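Local coordinates for protein RMD9, mitochondrial (PDB 7A9X) that binds a dodecamer motif in the 3'-UTR of yeast mitochondrial mRNAs and takes part in their processing or stability, at residues A[129-134]-A[438-443]; A[385-390]-A[420-425]; A[403-408]-A[433-438]. All coordinates share one frame; numbering follows the deposited sequence.

Contact 1 (A[129-134]-A[438-443]). With nucleotides of chain B.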
loop_
_atom_site.group_PDB
_atom_site.type_symbol
_atom_site.label_atom_id
_atom_site.label_comp_id
_atom_site.label_asym_id
_atom_site.label_seq_id
_atom_site.Cartn_x
_atom_site.Cartn_y
_atom_site.Cartn_z
ATOM N N LEU A 129 -10.849 -1.959 -4.872
ATOM C CA LEU A 129 -11.041 -1.711 -6.294
ATOM C C LEU A 129 -10.547 -2.892 -7.124
ATOM O O LEU A 129 -9.692 -3.674 -6.698
ATOM C CB LEU A 129 -10.302 -0.443 -6.721
ATOM C CG LEU A 129 -10.821 0.882 -6.171
ATOM C CD1 LEU A 129 -9.797 1.976 -6.412
ATOM C CD2 LEU A 129 -12.147 1.231 -6.826
ATOM N N SER A 130 -11.095 -3.008 -8.337
ATOM C CA SER A 130 -10.649 -4.053 -9.253
ATOM C C SER A 130 -9.197 -3.854 -9.665
ATOM O O SER A 130 -8.516 -4.820 -10.025
ATOM C CB SER A 130 -11.552 -4.089 -10.485
ATOM O OG SER A 130 -11.605 -2.818 -11.110
ATOM N N ARG A 131 -8.711 -2.618 -9.619
ATOM C CA ARG A 131 -7.316 -2.320 -9.899
ATOM C C ARG A 131 -6.979 -0.990 -9.246
ATOM O O ARG A 131 -7.864 -0.188 -8.937
ATOM C CB ARG A 131 -7.037 -2.270 -11.404
ATOM C CG ARG A 131 -7.741 -1.134 -12.128
ATOM C CD ARG A 131 -7.252 -1.009 -13.562
ATOM N NE ARG A 131 -7.911 0.080 -14.278
ATOM C CZ ARG A 131 -7.458 1.329 -14.326
ATOM N NH1 ARG A 131 -6.336 1.657 -13.701
ATOM N NH2 ARG A 131 -8.127 2.252 -15.003
ATOM N N LYS A 132 -5.688 -0.772 -9.027
ATOM C CA LYS A 132 -5.243 0.523 -8.543
ATOM C C LYS A 132 -5.459 1.576 -9.627
ATOM O O LYS A 132 -5.244 1.302 -10.812
ATOM C CB LYS A 132 -3.770 0.477 -8.142
ATOM C CG LYS A 132 -3.503 -0.254 -6.839
ATOM C CD LYS A 132 -2.014 -0.457 -6.610
ATOM C CE LYS A 132 -1.247 0.849 -6.713
ATOM N NZ LYS A 132 0.198 0.660 -6.407
ATOM N N PRO A 133 -5.903 2.775 -9.261
ATOM C CA PRO A 133 -6.039 3.837 -10.261
ATOM C C PRO A 133 -4.681 4.299 -10.759
ATOM O O PRO A 133 -3.671 4.220 -10.055
ATOM C CB PRO A 133 -6.765 4.952 -9.500
ATOM C CG PRO A 133 -6.465 4.693 -8.063
ATOM C CD PRO A 133 -6.381 3.197 -7.934
ATOM N N ASP A 134 -4.671 4.776 -12.001
ATOM C CA ASP A 134 -3.454 5.314 -12.589
ATOM C C ASP A 134 -2.981 6.538 -11.813
ATOM O O ASP A 134 -3.779 7.345 -11.331
ATOM C CB ASP A 134 -3.688 5.680 -14.054
ATOM C CG ASP A 134 -4.146 4.498 -14.883
ATOM O OD1 ASP A 134 -3.850 3.350 -14.493
ATOM O OD2 ASP A 134 -4.799 4.715 -15.924
ATOM N N SER A 438 -3.457 -6.684 -17.381
ATOM C CA SER A 438 -2.875 -7.796 -18.126
ATOM C C SER A 438 -2.442 -7.358 -19.520
ATOM O O SER A 438 -1.322 -7.650 -19.957
ATOM C CB SER A 438 -3.877 -8.946 -18.212
ATOM O OG SER A 438 -5.081 -8.518 -18.831
ATOM N N TYR A 439 -3.321 -6.651 -20.233
ATOM C CA TYR A 439 -2.988 -6.208 -21.582
ATOM C C TYR A 439 -1.813 -5.239 -21.574
ATOM O O TYR A 439 -1.016 -5.229 -22.520
ATOM C CB TYR A 439 -4.215 -5.576 -22.240
ATOM C CG TYR A 439 -5.398 -6.518 -22.347
ATOM C CD1 TYR A 439 -6.301 -6.653 -21.299
ATOM C CD2 TYR A 439 -5.608 -7.276 -23.493
ATOM C CE1 TYR A 439 -7.381 -7.516 -21.388
ATOM C CE2 TYR A 439 -6.689 -8.141 -23.592
ATOM C CZ TYR A 439 -7.571 -8.255 -22.535
ATOM O OH TYR A 439 -8.646 -9.111 -22.625
ATOM N N ARG A 440 -1.679 -4.432 -20.519
ATOM C CA ARG A 440 -0.495 -3.588 -20.387
ATOM C C ARG A 440 0.762 -4.430 -20.207
ATOM O O ARG A 440 1.786 -4.170 -20.848
ATOM C CB ARG A 440 -0.662 -2.621 -19.214
ATOM C CG ARG A 440 -1.571 -1.442 -19.502
ATOM C CD ARG A 440 -1.822 -0.616 -18.254
ATOM N NE ARG A 440 -2.638 0.559 -18.541
ATOM C CZ ARG A 440 -3.137 1.369 -17.612
ATOM N NH1 ARG A 440 -2.906 1.130 -16.327
ATOM N NH2 ARG A 440 -3.869 2.414 -17.971
ATOM N N ILE A 441 0.699 -5.447 -19.345
ATOM C CA ILE A 441 1.876 -6.267 -19.073
ATOM C C ILE A 441 2.229 -7.121 -20.283
ATOM O O ILE A 441 3.408 -7.315 -20.598
ATOM C CB ILE A 441 1.642 -7.130 -17.819
ATOM C CG1 ILE A 441 1.373 -6.237 -16.606
ATOM C CG2 ILE A 441 2.842 -8.027 -17.561
ATOM C CD1 ILE A 441 0.825 -6.982 -15.418
ATOM N N LEU A 442 1.215 -7.644 -20.981
ATOM C CA LEU A 442 1.473 -8.447 -22.172
ATOM C C LEU A 442 2.214 -7.640 -23.232
ATOM O O LEU A 442 3.096 -8.165 -23.920
ATOM C CB LEU A 442 0.160 -8.997 -22.728
ATOM C CG LEU A 442 -0.448 -10.181 -21.971
ATOM C CD1 LEU A 442 -1.890 -10.406 -22.389
ATOM C CD2 LEU A 442 0.371 -11.437 -22.211
ATOM N N LEU A 443 1.875 -6.357 -23.373
ATOM C CA LEU A 443 2.643 -5.495 -24.266
ATOM C C LEU A 443 4.042 -5.247 -23.716
ATOM O O LEU A 443 5.029 -5.330 -24.457
ATOM C CB LEU A 443 1.912 -4.171 -24.484
ATOM C CG LEU A 443 2.648 -3.128 -25.331
ATOM C CD1 LEU A 443 2.934 -3.666 -26.725
ATOM C CD2 LEU A 443 1.854 -1.832 -25.408
ATOM P P A B 9 0.069 -0.401 -2.791
ATOM O OP1 A B 9 0.656 0.526 -3.790
ATOM O OP2 A B 9 -1.353 -0.799 -2.929
ATOM O "O5'" A B 9 0.945 -1.739 -2.760
ATOM C "C5'" A B 9 0.421 -2.959 -2.244
ATOM C "C4'" A B 9 0.251 -4.027 -3.297
ATOM O "O4'" A B 9 -1.080 -4.590 -3.191
ATOM C "C3'" A B 9 0.368 -3.583 -4.750
ATOM O "O3'" A B 9 1.719 -3.561 -5.189
ATOM C "C2'" A B 9 -0.492 -4.602 -5.493
ATOM O "O2'" A B 9 0.233 -5.800 -5.720
ATOM C "C1'" A B 9 -1.590 -4.892 -4.470
ATOM N N9 A B 9 -2.810 -4.088 -4.680
ATOM C C8 A B 9 -3.181 -2.966 -3.983
ATOM N N7 A B 9 -4.327 -2.454 -4.360
ATOM C C5 A B 9 -4.747 -3.304 -5.373
ATOM C C6 A B 9 -5.897 -3.307 -6.185
ATOM N N6 A B 9 -6.867 -2.395 -6.099
ATOM N N1 A B 9 -6.019 -4.292 -7.101
ATOM C C2 A B 9 -5.044 -5.207 -7.184
ATOM N N3 A B 9 -3.918 -5.308 -6.479
ATOM C C4 A B 9 -3.826 -4.317 -5.579
ATOM P P U B 11 4.412 -4.051 -11.213
ATOM O OP1 U B 11 5.813 -4.430 -11.536
ATOM O OP2 U B 11 4.154 -3.119 -10.086
ATOM O "O5'" U B 11 3.744 -3.438 -12.525
ATOM C "C5'" U B 11 3.864 -4.087 -13.780
ATOM C "C4'" U B 11 3.017 -3.417 -14.830
ATOM O "O4'" U B 11 1.610 -3.615 -14.529
ATOM C "C3'" U B 11 3.157 -1.907 -14.939
ATOM O "O3'" U B 11 4.301 -1.504 -15.669
ATOM C "C2'" U B 11 1.841 -1.501 -15.586
ATOM O "O2'" U B 11 1.858 -1.772 -16.979
ATOM C "C1'" U B 11 0.870 -2.477 -14.920
ATOM N N1 U B 11 0.238 -1.894 -13.717
ATOM C C2 U B 11 -0.771 -0.964 -13.895
ATOM O O2 U B 11 -1.164 -0.604 -14.992
ATOM N N3 U B 11 -1.310 -0.472 -12.732
ATOM C C4 U B 11 -0.947 -0.808 -11.443
ATOM O O4 U B 11 -1.522 -0.276 -10.492
ATOM C C5 U B 11 0.103 -1.773 -11.345
ATOM C C6 U B 11 0.646 -2.270 -12.459
ATOM P P U B 10 2.125 -2.918 -6.606
ATOM O OP1 U B 10 3.594 -2.696 -6.584
ATOM O OP2 U B 10 1.220 -1.774 -6.885
ATOM O "O5'" U B 10 1.822 -4.068 -7.668
ATOM C "C5'" U B 10 2.683 -5.190 -7.808
ATOM C "C4'" U B 10 2.273 -6.041 -8.984
ATOM O "O4'" U B 10 0.897 -6.456 -8.808
ATOM C "C3'" U B 10 2.297 -5.344 -10.338
ATOM O "O3'" U B 10 3.578 -5.397 -10.945
ATOM C "C2'" U B 10 1.226 -6.082 -11.137
ATOM O "O2'" U B 10 1.754 -7.258 -11.730
ATOM C "C1'" U B 10 0.228 -6.483 -10.048
ATOM N N1 U B 10 -0.942 -5.576 -9.971
ATOM C C2 U B 10 -2.100 -5.972 -10.612
ATOM O O2 U B 10 -2.189 -7.016 -11.234
ATOM N N3 U B 10 -3.153 -5.098 -10.497
ATOM C C4 U B 10 -3.162 -3.897 -9.818
ATOM O O4 U B 10 -4.189 -3.219 -9.807
ATOM C C5 U B 10 -1.926 -3.559 -9.180
ATOM C C6 U B 10 -0.886 -4.391 -9.274
#
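Arg440 NH1 serves the protein and the RNA at once. It donates to Asp134 OD1 at 3.0 Å and to O2 of U11 of chain B at 2.8 Å, with an N-H...O angle of 155° on the RNA side. Arg440 NH2 reaches Asp134 OD2 at 3.2 Å, and the salt bridge is end-on, one nitrogen to each oxygen. Both oxygens are met on their syn side. They lie close to the guanidinium plane, but the carboxylate plane is turned 42° from it. With CG beside its backbone N (chi1 -77°), the Arg440 chain runs out extended from the helix to meet Asp134 coming from the opposite direction.

Arg131 NH1 adds a weak bond of 3.1 Å to Asp134 OD1, so two arginines share that one oxygen. Asp480 OD1 forms a salt bridge with Arg440 NE and gives the guanidinium a second carboxylate. Replacing Arg440 by an alanine removes the whole guanidinium, and U11 O2 would probably lose this donor while Asp134 and Asp480 lose a charged mate.

The loop also grips the neighbouring nucleotides. Lys132 N donates to O4 of U10 of chain B at 3.0 Å. Lys132 NZ ties OP1 of A9 of chain B at 2.7 Å and also bonds OP2 of U10 and Tyr135 OH. N6 of A9 gives a weak bond to Leu129 O, and Pro133 O takes a bond from N4 of a cytosine base of the RNA.

The backbone N-H of Lys132 and the carbonyls of Leu129 and Pro133 probably read donors and acceptors on the bases. That N-H can pair with a uracil O4 and would probably be mismatched to a cytosine amino group.

Contact 2 (A[385-390]-A[420-425])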
loop_
_atom_site.group_PDB
_atom_site.type_symbol
_atom_site.label_atom_id
_atom_site.label_comp_id
_atom_site.label_asym_id
_atom_site.label_seq_id
_atom_site.Cartn_x
_atom_site.Cartn_y
_atom_site.Cartn_z
ATOM N N LYS A 385 7.858 -25.757 -11.354
ATOM C CA LYS A 385 7.397 -25.282 -10.053
ATOM C C LYS A 385 6.209 -24.338 -10.191
ATOM O O LYS A 385 5.313 -24.345 -9.340
ATOM C CB LYS A 385 8.541 -24.594 -9.306
ATOM C CG LYS A 385 8.289 -24.398 -7.816
ATOM C CD LYS A 385 8.296 -25.724 -7.069
ATOM C CE LYS A 385 8.116 -25.519 -5.570
ATOM N NZ LYS A 385 8.234 -26.797 -4.810
ATOM N N LEU A 386 6.180 -23.525 -11.252
ATOM C CA LEU A 386 5.032 -22.652 -11.487
ATOM C C LEU A 386 3.759 -23.458 -11.702
ATOM O O LEU A 386 2.690 -23.088 -11.202
ATOM C CB LEU A 386 5.292 -21.743 -12.689
ATOM C CG LEU A 386 6.216 -20.543 -12.485
ATOM C CD1 LEU A 386 6.462 -19.840 -13.808
ATOM C CD2 LEU A 386 5.624 -19.580 -11.468
ATOM N N GLN A 387 3.851 -24.562 -12.451
ATOM C CA GLN A 387 2.679 -25.402 -12.677
ATOM C C GLN A 387 2.150 -25.971 -11.369
ATOM O O GLN A 387 0.934 -26.055 -11.167
ATOM C CB GLN A 387 3.020 -26.525 -13.655
ATOM C CG GLN A 387 3.339 -26.049 -15.061
ATOM C CD GLN A 387 3.801 -27.175 -15.963
ATOM O OE1 GLN A 387 4.269 -28.211 -15.491
ATOM N NE2 GLN A 387 3.666 -26.979 -17.270
ATOM N N GLU A 388 3.051 -26.369 -10.469
ATOM C CA GLU A 388 2.625 -26.822 -9.150
ATOM C C GLU A 388 1.959 -25.692 -8.375
ATOM O O GLU A 388 0.973 -25.914 -7.661
ATOM C CB GLU A 388 3.824 -27.379 -8.383
ATOM C CG GLU A 388 3.531 -27.771 -6.942
ATOM C CD GLU A 388 4.773 -28.235 -6.199
ATOM O OE1 GLU A 388 5.730 -28.696 -6.857
ATOM O OE2 GLU A 388 4.795 -28.134 -4.954
ATOM N N ILE A 389 2.480 -24.471 -8.513
ATOM C CA ILE A 389 1.880 -23.315 -7.856
ATOM C C ILE A 389 0.503 -23.022 -8.442
ATOM O O ILE A 389 -0.446 -22.712 -7.710
ATOM C CB ILE A 389 2.824 -22.103 -7.970
ATOM C CG1 ILE A 389 4.121 -22.369 -7.197
ATOM C CG2 ILE A 389 2.148 -20.837 -7.469
ATOM C CD1 ILE A 389 5.203 -21.342 -7.439
ATOM N N ILE A 390 0.368 -23.119 -9.767
ATOM C CA ILE A 390 -0.917 -22.854 -10.410
ATOM C C ILE A 390 -1.944 -23.907 -10.008
ATOM O O ILE A 390 -3.114 -23.592 -9.756
ATOM C CB ILE A 390 -0.737 -22.787 -11.938
ATOM C CG1 ILE A 390 0.090 -21.560 -12.319
ATOM C CG2 ILE A 390 -2.084 -22.764 -12.640
ATOM C CD1 ILE A 390 0.551 -21.558 -13.758
ATOM N N ILE A 420 5.433 -16.172 -21.868
ATOM C CA ILE A 420 4.469 -15.122 -22.178
ATOM C C ILE A 420 3.206 -15.727 -22.778
ATOM O O ILE A 420 2.084 -15.408 -22.364
ATOM C CB ILE A 420 5.098 -14.079 -23.119
ATOM C CG1 ILE A 420 6.390 -13.530 -22.515
ATOM C CG2 ILE A 420 4.117 -12.952 -23.410
ATOM C CD1 ILE A 420 7.108 -12.537 -23.411
ATOM N N ASP A 421 3.370 -16.612 -23.767
ATOM C CA ASP A 421 2.226 -17.287 -24.363
ATOM C C ASP A 421 1.549 -18.232 -23.381
ATOM O O ASP A 421 0.342 -18.473 -23.499
ATOM C CB ASP A 421 2.663 -18.049 -25.618
ATOM C CG ASP A 421 3.298 -17.149 -26.659
ATOM O OD1 ASP A 421 2.906 -15.969 -26.746
ATOM O OD2 ASP A 421 4.198 -17.618 -27.383
ATOM N N PHE A 422 2.297 -18.768 -22.415
ATOM C CA PHE A 422 1.700 -19.640 -21.412
ATOM C C PHE A 422 0.753 -18.861 -20.505
ATOM O O PHE A 422 -0.371 -19.303 -20.243
ATOM C CB PHE A 422 2.800 -20.327 -20.602
ATOM C CG PHE A 422 2.291 -21.165 -19.461
ATOM C CD1 PHE A 422 1.731 -22.414 -19.690
ATOM C CD2 PHE A 422 2.383 -20.707 -18.157
ATOM C CE1 PHE A 422 1.264 -23.189 -18.636
ATOM C CE2 PHE A 422 1.922 -21.473 -17.097
ATOM C CZ PHE A 422 1.361 -22.715 -17.334
ATOM N N ILE A 423 1.183 -17.689 -20.029
ATOM C CA ILE A 423 0.330 -16.886 -19.158
ATOM C C ILE A 423 -0.857 -16.333 -19.934
ATOM O O ILE A 423 -1.992 -16.335 -19.440
ATOM C CB ILE A 423 1.142 -15.755 -18.499
ATOM C CG1 ILE A 423 2.281 -16.330 -17.662
ATOM C CG2 ILE A 423 0.237 -14.891 -17.625
ATOM C CD1 ILE A 423 1.819 -17.329 -16.644
ATOM N N ASP A 424 -0.614 -15.841 -21.152
ATOM C CA ASP A 424 -1.698 -15.314 -21.975
ATOM C C ASP A 424 -2.765 -16.373 -22.214
ATOM O O ASP A 424 -3.965 -16.083 -22.158
ATOM C CB ASP A 424 -1.136 -14.801 -23.302
ATOM C CG ASP A 424 -2.068 -13.832 -23.999
ATOM O OD1 ASP A 424 -3.181 -13.596 -23.484
ATOM O OD2 ASP A 424 -1.683 -13.299 -25.063
ATOM N N LYS A 425 -2.339 -17.612 -22.463
ATOM C CA LYS A 425 -3.278 -18.710 -22.656
ATOM C C LYS A 425 -4.053 -19.023 -21.382
ATOM O O LYS A 425 -5.238 -19.371 -21.448
ATOM C CB LYS A 425 -2.520 -19.941 -23.150
ATOM C CG LYS A 425 -3.287 -21.250 -23.093
ATOM C CD LYS A 425 -2.378 -22.408 -23.479
ATOM C CE LYS A 425 -3.046 -23.755 -23.257
ATOM N NZ LYS A 425 -2.105 -24.880 -23.517
#
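Ile390, which touches Phe422 across the contact, has its backbone N bonded to Leu386 O at 2.7 Å. This bond is the shortest polar one here and belongs to the helix itself. No hydrogen bond links the two segments, and the contact is made by carbon atoms, mainly of Ile390 and Phe422.

Ile390 CD1 does the touching. It comes to the edge of the Phe422 ring, near the ring plane, 3.6 Å from Phe422 CE2 and 3.8 Å from Phe422 CZ. The two side chains approach from opposite directions. Phe422 has CG anti to its backbone N (chi1 175°), which carries the ring toward helix 379-396. Ile390 sends its longer branch, CG1 and CD1, to meet it. Gln387 lies at the more exposed border, where its CG is 4.5 Å from Phe422 CZ.

The two segments are assigned to the sixth and seventh pentatricopeptide repeats. They sit on helices 379-396 and 417-429, and helix 401-410 comes between them in the chain. The contact thus joins what are probably successive repeats of the helical array, with its nearest atom about 10 Å from the bound RNA.

Helix 401-410 also packs against both segments. Its Phe404 places CE1 3.7 Å from Ile390 CD1. Its Met407 places SD 3.4 Å from Ile423 CD1. The Phe422 ring has a further partner in Phe383, which it meets edge-to-face. Elsewhere on helix 417-429, Asp424 OD2 forms a salt bridge with Arg460 NH1.

Contact 3 (A[403-408]-A[433-438]). With nucleotides of chain B.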
loop_
_atom_site.group_PDB
_atom_site.type_symbol
_atom_site.label_atom_id
_atom_site.label_comp_id
_atom_site.label_asym_id
_atom_site.label_seq_id
_atom_site.Cartn_x
_atom_site.Cartn_y
_atom_site.Cartn_z
ATOM N N PHE A 403 -2.929 -12.539 -9.813
ATOM C CA PHE A 403 -2.086 -13.718 -9.636
ATOM C C PHE A 403 -1.210 -13.956 -10.861
ATOM O O PHE A 403 0.009 -14.130 -10.742
ATOM C CB PHE A 403 -2.956 -14.943 -9.347
ATOM C CG PHE A 403 -2.186 -16.236 -9.273
ATOM C CD1 PHE A 403 -1.485 -16.577 -8.126
ATOM C CD2 PHE A 403 -2.174 -17.116 -10.347
ATOM C CE1 PHE A 403 -0.779 -17.765 -8.052
ATOM C CE2 PHE A 403 -1.472 -18.306 -10.280
ATOM C CZ PHE A 403 -0.773 -18.632 -9.132
ATOM N N PHE A 404 -1.812 -13.958 -12.051
ATOM C CA PHE A 404 -1.045 -14.137 -13.276
ATOM C C PHE A 404 -0.347 -12.857 -13.725
ATOM O O PHE A 404 0.684 -12.938 -14.403
ATOM C CB PHE A 404 -1.948 -14.663 -14.394
ATOM C CG PHE A 404 -2.143 -16.157 -14.365
ATOM C CD1 PHE A 404 -1.060 -17.012 -14.521
ATOM C CD2 PHE A 404 -3.406 -16.706 -14.197
ATOM C CE1 PHE A 404 -1.230 -18.389 -14.502
ATOM C CE2 PHE A 404 -3.585 -18.082 -14.178
ATOM C CZ PHE A 404 -2.494 -18.925 -14.330
ATOM N N ASN A 405 -0.875 -11.685 -13.358
ATOM C CA ASN A 405 -0.210 -10.434 -13.710
ATOM C C ASN A 405 1.146 -10.314 -13.022
ATOM O O ASN A 405 2.145 -9.963 -13.664
ATOM C CB ASN A 405 -1.099 -9.239 -13.353
ATOM C CG ASN A 405 -2.365 -9.176 -14.196
ATOM O OD1 ASN A 405 -2.441 -9.774 -15.271
ATOM N ND2 ASN A 405 -3.362 -8.446 -13.711
ATOM N N VAL A 406 1.201 -10.602 -11.718
ATOM C CA VAL A 406 2.472 -10.573 -10.997
ATOM C C VAL A 406 3.431 -11.609 -11.567
ATOM O O VAL A 406 4.612 -11.323 -11.801
ATOM C CB VAL A 406 2.241 -10.796 -9.491
ATOM C CG1 VAL A 406 3.570 -10.872 -8.762
ATOM C CG2 VAL A 406 1.378 -9.692 -8.915
ATOM N N MET A 407 2.936 -12.827 -11.799
ATOM C CA MET A 407 3.773 -13.883 -12.360
ATOM C C MET A 407 4.378 -13.460 -13.692
ATOM O O MET A 407 5.585 -13.609 -13.909
ATOM C CB MET A 407 2.949 -15.161 -12.523
ATOM C CG MET A 407 3.753 -16.390 -12.913
ATOM S SD MET A 407 2.705 -17.787 -13.358
ATOM C CE MET A 407 1.667 -17.930 -11.907
ATOM N N LEU A 408 3.553 -12.918 -14.593
ATOM C CA LEU A 408 4.041 -12.516 -15.909
ATOM C C LEU A 408 5.027 -11.358 -15.809
ATOM O O LEU A 408 6.040 -11.339 -16.520
ATOM C CB LEU A 408 2.864 -12.140 -16.808
ATOM C CG LEU A 408 3.217 -11.675 -18.221
ATOM C CD1 LEU A 408 3.999 -12.748 -18.962
ATOM C CD2 LEU A 408 1.961 -11.304 -18.987
ATOM N N PRO A 433 -11.650 -12.918 -15.003
ATOM C CA PRO A 433 -12.159 -11.564 -15.264
ATOM C C PRO A 433 -11.019 -10.618 -15.607
ATOM O O PRO A 433 -10.154 -10.352 -14.765
ATOM C CB PRO A 433 -12.844 -11.182 -13.946
ATOM C CG PRO A 433 -13.161 -12.492 -13.288
ATOM C CD PRO A 433 -12.049 -13.420 -13.679
ATOM N N ARG A 434 -11.005 -10.112 -16.836
ATOM C CA ARG A 434 -9.852 -9.377 -17.335
ATOM C C ARG A 434 -9.938 -7.897 -16.984
ATOM O O ARG A 434 -11.017 -7.300 -17.000
ATOM C CB ARG A 434 -9.737 -9.549 -18.851
ATOM C CG ARG A 434 -9.623 -10.998 -19.304
ATOM C CD ARG A 434 -8.352 -11.646 -18.772
ATOM N NE ARG A 434 -7.153 -10.954 -19.237
ATOM C CZ ARG A 434 -6.548 -11.203 -20.394
ATOM N NH1 ARG A 434 -5.463 -10.522 -20.740
ATOM N NH2 ARG A 434 -7.028 -12.133 -21.210
ATOM N N THR A 435 -8.790 -7.316 -16.651
ATOM C CA THR A 435 -8.619 -5.877 -16.508
ATOM C C THR A 435 -7.594 -5.399 -17.531
ATOM O O THR A 435 -6.983 -6.194 -18.250
ATOM C CB THR A 435 -8.167 -5.495 -15.095
ATOM O OG1 THR A 435 -6.777 -5.807 -14.936
ATOM C CG2 THR A 435 -8.975 -6.239 -14.049
ATOM N N ILE A 436 -7.400 -4.079 -17.587
ATOM C CA ILE A 436 -6.407 -3.518 -18.493
ATOM C C ILE A 436 -4.979 -3.786 -18.048
ATOM O O ILE A 436 -4.050 -3.582 -18.838
ATOM C CB ILE A 436 -6.612 -1.999 -18.657
ATOM C CG1 ILE A 436 -6.340 -1.273 -17.340
ATOM C CG2 ILE A 436 -8.021 -1.703 -19.147
ATOM C CD1 ILE A 436 -6.462 0.236 -17.445
ATOM N N ILE A 437 -4.777 -4.239 -16.806
ATOM C CA ILE A 437 -3.426 -4.487 -16.311
ATOM C C ILE A 437 -2.746 -5.582 -17.125
ATOM O O ILE A 437 -1.582 -5.446 -17.520
ATOM C CB ILE A 437 -3.455 -4.846 -14.814
ATOM C CG1 ILE A 437 -4.299 -3.842 -14.024
ATOM C CG2 ILE A 437 -2.036 -4.924 -14.260
ATOM C CD1 ILE A 437 -3.770 -2.434 -14.047
ATOM N N SER A 438 -3.457 -6.684 -17.381
ATOM C CA SER A 438 -2.875 -7.796 -18.126
ATOM C C SER A 438 -2.442 -7.358 -19.520
ATOM O O SER A 438 -1.322 -7.650 -19.957
ATOM C CB SER A 438 -3.877 -8.946 -18.212
ATOM O OG SER A 438 -5.081 -8.518 -18.831
ATOM P P U B 10 2.125 -2.918 -6.606
ATOM O OP1 U B 10 3.594 -2.696 -6.584
ATOM O OP2 U B 10 1.220 -1.774 -6.885
ATOM O "O5'" U B 10 1.822 -4.068 -7.668
ATOM C "C5'" U B 10 2.683 -5.190 -7.808
ATOM C "C4'" U B 10 2.273 -6.041 -8.984
ATOM O "O4'" U B 10 0.897 -6.456 -8.808
ATOM C "C3'" U B 10 2.297 -5.344 -10.338
ATOM O "O3'" U B 10 3.578 -5.397 -10.945
ATOM C "C2'" U B 10 1.226 -6.082 -11.137
ATOM O "O2'" U B 10 1.754 -7.258 -11.730
ATOM C "C1'" U B 10 0.228 -6.483 -10.048
ATOM N N1 U B 10 -0.942 -5.576 -9.971
ATOM C C2 U B 10 -2.100 -5.972 -10.612
ATOM O O2 U B 10 -2.189 -7.016 -11.234
ATOM N N3 U B 10 -3.153 -5.098 -10.497
ATOM C C4 U B 10 -3.162 -3.897 -9.818
ATOM O O4 U B 10 -4.189 -3.219 -9.807
ATOM C C5 U B 10 -1.926 -3.559 -9.180
ATOM C C6 U B 10 -0.886 -4.391 -9.274
ATOM P P U B 11 4.412 -4.051 -11.213
ATOM O OP1 U B 11 5.813 -4.430 -11.536
ATOM O OP2 U B 11 4.154 -3.119 -10.086
ATOM O "O5'" U B 11 3.744 -3.438 -12.525
ATOM C "C5'" U B 11 3.864 -4.087 -13.780
ATOM C "C4'" U B 11 3.017 -3.417 -14.830
ATOM O "O4'" U B 11 1.610 -3.615 -14.529
ATOM C "C3'" U B 11 3.157 -1.907 -14.939
ATOM O "O3'" U B 11 4.301 -1.504 -15.669
ATOM C "C2'" U B 11 1.841 -1.501 -15.586
ATOM O "O2'" U B 11 1.858 -1.772 -16.979
ATOM C "C1'" U B 11 0.870 -2.477 -14.920
ATOM N N1 U B 11 0.238 -1.894 -13.717
ATOM C C2 U B 11 -0.771 -0.964 -13.895
ATOM O O2 U B 11 -1.164 -0.604 -14.992
ATOM N N3 U B 11 -1.310 -0.472 -12.732
ATOM C C4 U B 11 -0.947 -0.808 -11.443
ATOM O O4 U B 11 -1.522 -0.276 -10.492
ATOM C C5 U B 11 0.103 -1.773 -11.345
ATOM C C6 U B 11 0.646 -2.270 -12.459
#
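Asn405 and Ile437 cross at about a right angle, and both meet the RNA. Asn405 ND2 lies 3.8 Å from Ile437 CB and donates to O2 of U10 of chain B at 3.1 Å (156°). Glu401 OE1 also takes a bond from ND2. Tyr427 OH bonds to Asn405 OD1, so both ends of the amide are held. OD1 rests 3.4 Å from Ser438 CB.

Ile437 wedges between two bases that are not parallel. Its CG2 sits above the plane of U10, 3.8 Å from C2 of that base. Its CD1 sits above the plane of U11 of chain B, 3.3 Å from C2 there. Both are off the ring centres. The branches part because CG2 is anti to the backbone N while CG1 sits beside it (chi1 -49°).

The turn before Ile437 is fixed by polar bonds. Thr435 OG1, also bonded to Glu401, accepts from Ile437 N as the N-cap. Arg434 NE and NH1 grip Ser438 OG side-on, with OG in the guanidinium plane, and Glu401 bonds the same hydroxyl.

This is consistent with the base-recognition scheme of pentatricopeptide repeats, an asparagine at a pyrimidine edge and an aliphatic residue between successive bases.

In the fold
From the N terminus, the first segment met is 129-134, in the loop after helix 105-128. Its partner is 438-443, so contact 1 closes a loop with 303 residues between its segments, mostly helical. Contacts 2 and 3 are nested inside it. Contact 2 opens at 385-390 and contact 3 at 403-408. Contact 2 then closes at 420-425 and contact 3 at 433-438, so these two cross. They tie the assigned sixth repeat to the seventh and the seventh to the eighth. Contacts 1 and 3 share Ser438 on helix 436-445, and their centres are about 7 Å apart. Contact 1 brings the region before the repeats to the eighth directly, beside the bound RNA.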